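Local coordinates for protein probable acrylyl-CoA reductase AcuI (Escherichia coli, PDB 1O89) that probably catalyses the NADPH-dependent reduction of acrylyl-CoA to propanoyl-CoA, working as a homodimer of the zinc-containing alcohol dehydrogenase family, at residues 221-227 with 246-251; 43-48 with 121-125; 141-145 with 307-312. All blocks are in the same frame, centred on the assembly; numbering follows the deposited sequence.

Contact 1: 221-227 with 246-251; sequences EFAESRP and AKVLAQ
Lys-247 and Phe-222 cross at about a right angle where a loop lies along helix 242-250 of the Rossmann-type nucleotide-binding domain. CG of Lys-247 meets CD2 of the Phe-222 ring at 3.9 Å. Lys-247 CG stands anti to the backbone N (chi1 179°), and bends at chi2 and chi3 then carry the chain across the loop, toward the carbonyls of Glu-221 and Glu-224. Lys-247 CD packs on Ser-225 CB at 3.5 Å, and Lys-247 CE lies 3.2 Å from Glu-221 O. The ammonium group makes a salt bridge with Glu-229, whose carboxylate also pairs with Arg-226. With an alanine here, Ser-225 CB and the Phe-222 ring would probably lose the lysine chain they pack on, and Glu-229 one of its two cations. The Phe-222 ring also approaches Val-248 CG2, and it stands nearly perpendicular to the amide of Gln-251 (89° between planes). That amide oxygen accepts a hydrogen bond from Trp-233. The ring lies near Arg-219, an NADP(+)-binding residue. Pro-227 packs on Phe-267 of the second subunit. Here CB of Ala-250 faces two loop carbonyls, 3.4 Å from O of Arg-226 and 3.3 Å from O of Pro-227.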
loop_
_atom_site.group_PDB
_atom_site.type_symbol
_atom_site.label_atom_id
_atom_site.label_comp_id
_atom_site.label_asym_id
_atom_site.label_seq_id
_atom_site.Cartn_x
_atom_site.Cartn_y
_atom_site.Cartn_z
ATOM N N GLU A 221 21.034 -8.974 7.795
ATOM C CA GLU A 221 19.997 -9.998 7.957
ATOM C C GLU A 221 18.759 -9.695 7.113
ATOM O O GLU A 221 17.884 -10.546 6.971
ATOM C CB GLU A 221 19.570 -10.115 9.425
ATOM C CG GLU A 221 20.577 -10.784 10.350
ATOM C CD GLU A 221 20.210 -10.660 11.824
ATOM O OE1 GLU A 221 19.099 -10.165 12.127
ATOM O OE2 GLU A 221 21.034 -11.056 12.681
ATOM N N PHE A 222 18.685 -8.483 6.574
ATOM C CA PHE A 222 17.558 -8.049 5.756
ATOM C C PHE A 222 17.945 -8.004 4.281
ATOM O O PHE A 222 17.957 -6.944 3.660
ATOM C CB PHE A 222 17.065 -6.681 6.244
ATOM C CG PHE A 222 16.395 -6.735 7.582
ATOM C CD1 PHE A 222 17.146 -6.760 8.743
ATOM C CD2 PHE A 222 15.014 -6.791 7.676
ATOM C CE1 PHE A 222 16.535 -6.828 9.980
ATOM C CE2 PHE A 222 14.388 -6.850 8.908
ATOM C CZ PHE A 222 15.148 -6.872 10.063
ATOM N N ALA A 223 18.270 -9.174 3.734
ATOM C CA ALA A 223 18.706 -9.295 2.344
ATOM C C ALA A 223 17.739 -10.204 1.582
ATOM O O ALA A 223 16.570 -9.844 1.399
ATOM C CB ALA A 223 20.137 -9.806 2.284
ATOM N N GLU A 224 18.190 -11.374 1.152
ATOM C CA GLU A 224 17.315 -12.272 0.411
ATOM C C GLU A 224 16.144 -12.670 1.313
ATOM O O GLU A 224 16.260 -12.691 2.551
ATOM C CB GLU A 224 18.068 -13.514 -0.121
ATOM C CG GLU A 224 17.899 -13.764 -1.624
ATOM C CD GLU A 224 17.653 -15.228 -1.976
ATOM O OE1 GLU A 224 16.492 -15.692 -1.874
ATOM O OE2 GLU A 224 18.617 -15.922 -2.372
ATOM N N SER A 225 15.009 -12.928 0.679
ATOM C CA SER A 225 13.809 -13.323 1.382
ATOM C C SER A 225 12.969 -14.236 0.502
ATOM O O SER A 225 12.974 -14.121 -0.726
ATOM C CB SER A 225 13.005 -12.078 1.755
ATOM O OG SER A 225 12.196 -11.658 0.673
ATOM N N ARG A 226 12.248 -15.148 1.133
ATOM C CA ARG A 226 11.185 -15.865 0.456
ATOM C C ARG A 226 9.992 -14.905 0.313
ATOM O O ARG A 226 9.928 -13.881 1.001
ATOM C CB ARG A 226 10.782 -17.115 1.258
ATOM C CG ARG A 226 11.822 -18.231 1.267
ATOM C CD ARG A 226 11.618 -19.263 2.390
ATOM N NE ARG A 226 11.806 -18.658 3.715
ATOM C CZ ARG A 226 12.992 -18.409 4.289
ATOM N NH1 ARG A 226 14.133 -18.730 3.678
ATOM N NH2 ARG A 226 13.037 -17.841 5.494
ATOM N N PRO A 227 9.060 -15.228 -0.584
ATOM C CA PRO A 227 7.831 -14.440 -0.747
ATOM C C PRO A 227 7.081 -14.209 0.569
ATOM O O PRO A 227 6.601 -13.098 0.813
ATOM C CB PRO A 227 6.986 -15.303 -1.695
ATOM C CG PRO A 227 7.960 -16.155 -2.429
ATOM C CD PRO A 227 9.110 -16.375 -1.517
ATOM N N ALA A 246 11.847 -5.480 0.678
ATOM C CA ALA A 246 11.261 -6.760 0.257
ATOM C C ALA A 246 11.178 -7.740 1.437
ATOM O O ALA A 246 10.155 -8.378 1.645
ATOM C CB ALA A 246 12.064 -7.379 -0.919
ATOM N N LYS A 247 12.240 -7.824 2.230
ATOM C CA LYS A 247 12.266 -8.722 3.385
ATOM C C LYS A 247 11.188 -8.335 4.404
ATOM O O LYS A 247 10.433 -9.187 4.865
ATOM C CB LYS A 247 13.651 -8.698 4.033
ATOM C CG LYS A 247 13.803 -9.582 5.277
ATOM C CD LYS A 247 14.097 -11.012 4.925
ATOM C CE LYS A 247 15.036 -11.650 5.930
ATOM N NZ LYS A 247 14.985 -13.101 5.820
ATOM N N VAL A 248 11.129 -7.053 4.735
ATOM C CA VAL A 248 10.191 -6.521 5.721
ATOM C C VAL A 248 8.742 -6.828 5.337
ATOM O O VAL A 248 7.928 -7.155 6.195
ATOM C CB VAL A 248 10.359 -4.986 5.869
ATOM C CG1 VAL A 248 9.189 -4.358 6.639
ATOM C CG2 VAL A 248 11.680 -4.637 6.541
ATOM N N LEU A 249 8.434 -6.715 4.047
ATOM C CA LEU A 249 7.097 -7.006 3.539
ATOM C C LEU A 249 6.706 -8.466 3.738
ATOM O O LEU A 249 5.584 -8.755 4.109
ATOM C CB LEU A 249 6.989 -6.646 2.056
ATOM C CG LEU A 249 6.797 -5.164 1.738
ATOM C CD1 LEU A 249 7.128 -4.913 0.279
ATOM C CD2 LEU A 249 5.376 -4.698 2.077
ATOM N N ALA A 250 7.641 -9.379 3.482
ATOM C CA ALA A 250 7.402 -10.802 3.674
ATOM C C ALA A 250 7.291 -11.179 5.160
ATOM O O ALA A 250 6.786 -12.252 5.491
ATOM C CB ALA A 250 8.491 -11.600 3.013
ATOM N N GLN A 251 7.741 -10.283 6.041
ATOM C CA GLN A 251 7.663 -10.468 7.498
ATOM C C GLN A 251 6.474 -9.750 8.154
ATOM O O GLN A 251 6.291 -9.852 9.356
ATOM C CB GLN A 251 8.951 -9.969 8.170
ATOM C CG GLN A 251 10.173 -10.814 7.910
ATOM C CD GLN A 251 11.435 -10.230 8.531
ATOM O OE1 GLN A 251 11.596 -9.001 8.635
ATOM N NE2 GLN A 251 12.337 -11.097 8.916
#

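Contact 2: 43-48 with 121-125; sequences ESRLPE and EQARV
OE2 of Glu-43 is gripped from two residues. NE2 of Gln-122 donates a hydrogen bond to it at 3.0 Å, and Arg-91 of strand 85-93 forms a salt bridge with the same oxygen. The bond from Gln-122 is nearly straight, with an N-H...O angle of 173°. It leaves in the plane of the amide but reaches OE2 on its anti side, 28° out of the carboxylate plane. The other amide atom, OE1 of Gln-122, is buried with no polar partner in the model; CG of Glu-43 lies 3.6 Å from it.

Leu-46 comes between the two polar side chains of strand 122-125. Its CD1 touches both Gln-122 OE1 and Arg-124 NH2. Its CB lies over the centre of one guanidinium face of Arg-124, 3.9 Å above the plane. The arginine starts with CG anti to the backbone N (chi1 -167°), which takes it out towards the loop, and the bend at chi3 turns a guanidinium face onto Leu-46 CB. On the way, Arg-124 CD passes 3.2 Å from Pro-47 O. NE donates to Thr-52 of strand 51-59, the antiparallel neighbour in the sheet. The proline ring packs beside the strand, with Pro-47 CG 3.7 Å from O of Arg-124.

The contact thus lays loop 43-48 on strand 122-125 of the GroES-like domain, away from the NADP(+)-binding residues. Its chemistry is mixed: the carboxylate of Glu-43 is shared by a neutral amide and a cation, so it probably stays ionised, while the arginine has a leucine CB over one guanidinium face and gives its NE hydrogen to the Thr-52 hydroxyl.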
loop_
_atom_site.group_PDB
_atom_site.type_symbol
_atom_site.label_atom_id
_atom_site.label_comp_id
_atom_site.label_asym_id
_atom_site.label_seq_id
_atom_site.Cartn_x
_atom_site.Cartn_y
_atom_site.Cartn_z
ATOM N N GLU A 43 18.420 41.250 -5.928
ATOM C CA GLU A 43 17.044 40.836 -5.632
ATOM C C GLU A 43 16.225 40.474 -6.880
ATOM O O GLU A 43 15.327 39.635 -6.816
ATOM C CB GLU A 43 16.302 41.946 -4.872
ATOM C CG GLU A 43 15.951 41.593 -3.437
ATOM C CD GLU A 43 15.747 42.826 -2.580
ATOM O OE1 GLU A 43 14.971 43.721 -2.995
ATOM O OE2 GLU A 43 16.369 42.904 -1.495
ATOM N N SER A 44 16.522 41.127 -8.000
ATOM C CA SER A 44 15.791 40.898 -9.240
ATOM C C SER A 44 15.997 39.496 -9.823
ATOM O O SER A 44 15.198 39.045 -10.635
ATOM C CB SER A 44 16.159 41.965 -10.280
ATOM O OG SER A 44 17.535 41.928 -10.608
ATOM N N ARG A 45 17.057 38.813 -9.402
ATOM C CA ARG A 45 17.403 37.505 -9.948
ATOM C C ARG A 45 16.648 36.367 -9.262
ATOM O O ARG A 45 16.656 35.246 -9.756
ATOM C CB ARG A 45 18.919 37.273 -9.871
ATOM C CG ARG A 45 19.703 37.940 -11.021
ATOM C CD ARG A 45 21.185 37.547 -11.088
ATOM N NE ARG A 45 21.392 36.165 -11.541
ATOM C CZ ARG A 45 22.486 35.432 -11.306
ATOM N NH1 ARG A 45 23.511 35.924 -10.613
ATOM N NH2 ARG A 45 22.559 34.187 -11.763
ATOM N N LEU A 46 16.000 36.658 -8.130
ATOM C CA LEU A 46 15.211 35.665 -7.411
ATOM C C LEU A 46 14.136 35.094 -8.327
ATOM O O LEU A 46 13.639 35.808 -9.183
ATOM C CB LEU A 46 14.565 36.283 -6.168
ATOM C CG LEU A 46 15.493 36.550 -4.972
ATOM C CD1 LEU A 46 14.723 37.240 -3.857
ATOM C CD2 LEU A 46 16.151 35.287 -4.449
ATOM N N PRO A 47 13.777 33.821 -8.163
ATOM C CA PRO A 47 12.767 33.188 -9.024
ATOM C C PRO A 47 11.368 33.711 -8.721
ATOM O O PRO A 47 11.169 34.334 -7.674
ATOM C CB PRO A 47 12.863 31.707 -8.644
ATOM C CG PRO A 47 13.288 31.735 -7.244
ATOM C CD PRO A 47 14.267 32.883 -7.137
ATOM N N GLU A 48 10.432 33.454 -9.635
ATOM C CA GLU A 48 9.050 33.909 -9.499
ATOM C C GLU A 48 8.411 33.337 -8.227
ATOM O O GLU A 48 8.641 32.182 -7.863
ATOM C CB GLU A 48 8.217 33.523 -10.732
ATOM C CG GLU A 48 8.522 34.368 -11.962
ATOM C CD GLU A 48 7.556 34.136 -13.119
ATOM O OE1 GLU A 48 6.322 34.048 -12.880
ATOM O OE2 GLU A 48 8.032 34.065 -14.284
ATOM N N GLU A 121 20.173 34.574 1.935
ATOM C CA GLU A 121 19.515 35.504 2.860
ATOM C C GLU A 121 18.054 35.716 2.494
ATOM O O GLU A 121 17.256 36.124 3.335
ATOM C CB GLU A 121 20.231 36.853 2.891
ATOM C CG GLU A 121 21.621 36.761 3.498
ATOM C CD GLU A 121 22.373 38.075 3.491
ATOM O OE1 GLU A 121 22.069 38.964 2.663
ATOM O OE2 GLU A 121 23.284 38.208 4.323
ATOM N N GLN A 122 17.708 35.455 1.239
ATOM C CA GLN A 122 16.328 35.570 0.805
ATOM C C GLN A 122 15.942 34.427 -0.107
ATOM O O GLN A 122 16.763 33.955 -0.890
ATOM C CB GLN A 122 16.113 36.882 0.060
ATOM C CG GLN A 122 16.592 38.139 0.788
ATOM C CD GLN A 122 16.208 39.386 0.033
ATOM O OE1 GLN A 122 15.224 39.376 -0.694
ATOM N NE2 GLN A 122 16.985 40.463 0.195
ATOM N N ALA A 123 14.690 33.994 0.006
ATOM C CA ALA A 123 14.090 33.032 -0.908
ATOM C C ALA A 123 12.723 33.553 -1.356
ATOM O O ALA A 123 11.994 34.136 -0.565
ATOM C CB ALA A 123 13.943 31.704 -0.227
ATOM N N ARG A 124 12.406 33.396 -2.637
ATOM C CA ARG A 124 11.097 33.767 -3.177
ATOM C C ARG A 124 10.385 32.486 -3.615
ATOM O O ARG A 124 10.901 31.718 -4.428
ATOM C CB ARG A 124 11.233 34.748 -4.349
ATOM C CG ARG A 124 9.912 35.418 -4.752
ATOM C CD ARG A 124 10.019 36.604 -5.725
ATOM N NE ARG A 124 10.861 37.686 -5.211
ATOM C CZ ARG A 124 11.416 38.653 -5.952
ATOM N NH1 ARG A 124 11.240 38.698 -7.274
ATOM N NH2 ARG A 124 12.157 39.591 -5.357
ATOM N N VAL A 125 9.214 32.264 -3.036
ATOM C CA VAL A 125 8.447 31.052 -3.232
ATOM C C VAL A 125 6.959 31.344 -3.372
ATOM O O VAL A 125 6.501 32.456 -3.109
ATOM C CB VAL A 125 8.645 30.098 -2.041
ATOM C CG1 VAL A 125 10.120 29.636 -1.958
ATOM C CG2 VAL A 125 8.203 30.748 -0.723
#

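Contact 3: 141-145 with 307-312; sequences KAMII and LPESFY
Lys-141 runs past the ring of Tyr-312 at about a right angle. Its CB is 3.8 Å from CD1 of Tyr-312. Lys-141 CG comes closer, 3.7 Å from Tyr-312 CD1, and Lys-141 CD is 3.9 Å from Tyr-312 CD1. The chain is extended beyond CG, which brings NZ over the ring face in a cation-pi contact. Lys-141 NZ lies 4.8 Å from the centroid of the Tyr-312 ring and 14° off the ring normal. Glu-309 OE1 is near Lys-141 NZ as well, but at 4.4 Å the pair is too far apart for a salt bridge.

The long helix 139-161 here meets the short, weakly bonded helix at about 309-312, which follows helix 293-306. The family's medium-chain dehydrogenase fold joins a GroES-like catalytic domain to a Rossmann-type one, and this contact is buried within it.

One turn on, Ile-145 points CG1 at the edge of the Phe-311 ring, reaching CE2 at 4.2 Å. The same Ile-145 CG1 is 3.7 Å from CD2 of Leu-307, whose other methyl, CD1, lies over a face of the Phe-311 ring. Ile-145 also packs on Trp-300 and Leu-303 of helix 293-306. Ile-144 adds its CG2, which meets CE2 of Phe-311 at 4.3 Å.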
loop_
_atom_site.group_PDB
_atom_site.type_symbol
_atom_site.label_atom_id
_atom_site.label_comp_id
_atom_site.label_asym_id
_atom_site.label_seq_id
_atom_site.Cartn_x
_atom_site.Cartn_y
_atom_site.Cartn_z
ATOM N N LYS A 141 14.543 25.224 15.709
ATOM C CA LYS A 141 13.948 23.925 15.997
ATOM C C LYS A 141 13.355 23.316 14.730
ATOM O O LYS A 141 13.495 22.122 14.492
ATOM C CB LYS A 141 12.852 24.042 17.067
ATOM C CG LYS A 141 13.351 24.411 18.454
ATOM C CD LYS A 141 12.191 24.520 19.444
ATOM C CE LYS A 141 12.673 24.747 20.874
ATOM N NZ LYS A 141 11.680 24.250 21.892
ATOM N N ALA A 142 12.706 24.136 13.916
ATOM C CA ALA A 142 12.085 23.645 12.690
ATOM C C ALA A 142 13.128 23.062 11.745
ATOM O O ALA A 142 12.881 22.074 11.087
ATOM C CB ALA A 142 11.300 24.747 11.992
ATOM N N MET A 143 14.300 23.664 11.681
ATOM C CA MET A 143 15.343 23.141 10.810
ATOM C C MET A 143 16.051 21.941 11.406
ATOM O O MET A 143 16.574 21.133 10.662
ATOM C CB MET A 143 16.339 24.239 10.454
ATOM C CG MET A 143 15.695 25.350 9.653
ATOM S SD MET A 143 15.098 24.723 8.080
ATOM C CE MET A 143 13.397 24.497 8.365
ATOM N N ILE A 144 16.090 21.840 12.735
ATOM C CA ILE A 144 16.570 20.635 13.394
ATOM C C ILE A 144 15.686 19.448 12.986
ATOM O O ILE A 144 16.205 18.399 12.607
ATOM C CB ILE A 144 16.580 20.801 14.927
ATOM C CG1 ILE A 144 17.722 21.728 15.353
ATOM C CG2 ILE A 144 16.714 19.419 15.643
ATOM C CD1 ILE A 144 17.601 22.216 16.769
ATOM N N ILE A 145 14.365 19.634 13.039
ATOM C CA ILE A 145 13.407 18.596 12.641
ATOM C C ILE A 145 13.650 18.273 11.172
ATOM O O ILE A 145 13.999 17.143 10.820
ATOM C CB ILE A 145 11.925 19.061 12.848
ATOM C CG1 ILE A 145 11.603 19.276 14.327
ATOM C CG2 ILE A 145 10.948 18.045 12.286
ATOM C CD1 ILE A 145 10.307 20.084 14.539
ATOM N N LEU A 307 7.199 14.964 19.564
ATOM C CA LEU A 307 8.655 14.912 19.608
ATOM C C LEU A 307 9.035 15.206 21.048
ATOM O O LEU A 307 8.568 16.205 21.588
ATOM C CB LEU A 307 9.266 15.951 18.668
ATOM C CG LEU A 307 10.343 15.526 17.664
ATOM C CD1 LEU A 307 10.018 14.244 16.960
ATOM C CD2 LEU A 307 10.557 16.657 16.667
ATOM N N PRO A 308 9.834 14.352 21.694
ATOM C CA PRO A 308 10.261 14.630 23.075
ATOM C C PRO A 308 11.161 15.868 23.145
ATOM O O PRO A 308 11.735 16.265 22.131
ATOM C CB PRO A 308 11.053 13.369 23.495
ATOM C CG PRO A 308 11.049 12.432 22.329
ATOM C CD PRO A 308 10.409 13.102 21.167
ATOM N N GLU A 309 11.285 16.461 24.327
ATOM C CA GLU A 309 12.177 17.617 24.507
ATOM C C GLU A 309 13.647 17.258 24.280
ATOM O O GLU A 309 14.404 18.059 23.716
ATOM C CB GLU A 309 11.992 18.260 25.888
ATOM C CG GLU A 309 10.676 19.024 26.059
ATOM C CD GLU A 309 10.349 19.951 24.891
ATOM O OE1 GLU A 309 10.802 21.120 24.907
ATOM O OE2 GLU A 309 9.636 19.512 23.955
ATOM N N SER A 310 14.036 16.051 24.689
ATOM C CA SER A 310 15.408 15.563 24.506
ATOM C C SER A 310 15.839 15.499 23.037
ATOM O O SER A 310 17.035 15.471 22.733
ATOM C CB SER A 310 15.571 14.178 25.147
ATOM O OG SER A 310 14.636 13.251 24.612
ATOM N N PHE A 311 14.864 15.473 22.134
ATOM C CA PHE A 311 15.142 15.485 20.711
ATOM C C PHE A 311 15.713 16.838 20.229
ATOM O O PHE A 311 16.573 16.864 19.340
ATOM C CB PHE A 311 13.866 15.142 19.942
ATOM C CG PHE A 311 14.040 15.164 18.462
ATOM C CD1 PHE A 311 14.573 14.068 17.795
ATOM C CD2 PHE A 311 13.688 16.289 17.732
ATOM C CE1 PHE A 311 14.741 14.092 16.415
ATOM C CE2 PHE A 311 13.851 16.320 16.359
ATOM C CZ PHE A 311 14.374 15.220 15.701
ATOM N N TYR A 312 15.222 17.946 20.800
ATOM C CA TYR A 312 15.634 19.299 20.390
ATOM C C TYR A 312 16.982 19.720 20.963
ATOM O O TYR A 312 17.705 20.494 20.326
ATOM C CB TYR A 312 14.592 20.354 20.809
ATOM C CG TYR A 312 13.222 20.198 20.187
ATOM C CD1 TYR A 312 12.940 20.715 18.924
ATOM C CD2 TYR A 312 12.202 19.549 20.872
ATOM C CE1 TYR A 312 11.673 20.571 18.350
ATOM C CE2 TYR A 312 10.942 19.402 20.318
ATOM C CZ TYR A 312 10.680 19.914 19.054
ATOM O OH TYR A 312 9.433 19.767 18.488
#

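How the contacts relate
From the N terminus, contact 2 comes first. It closes a loop of 72 residues between 43-48 and 121-125, and stays within the GroES-like part of the chain. Contact 3 opens later, at 141-145, and closes at 307-312 after 161 residues, most of them in the nucleotide-binding domain. Contact 1 lies wholly within that span. It closes a short loop of 18 residues and joins the loop after strand 213-218 to helix 242-250. Contacts 1 and 3 are nested, contact 2 precedes both, and none cross. Contacts 1 and 2 sit on opposite sides of the chain's centre, their centres about 47 Å apart. Contact 3 lies nearer the middle, joining helix 139-161 to the segment after helix 293-306.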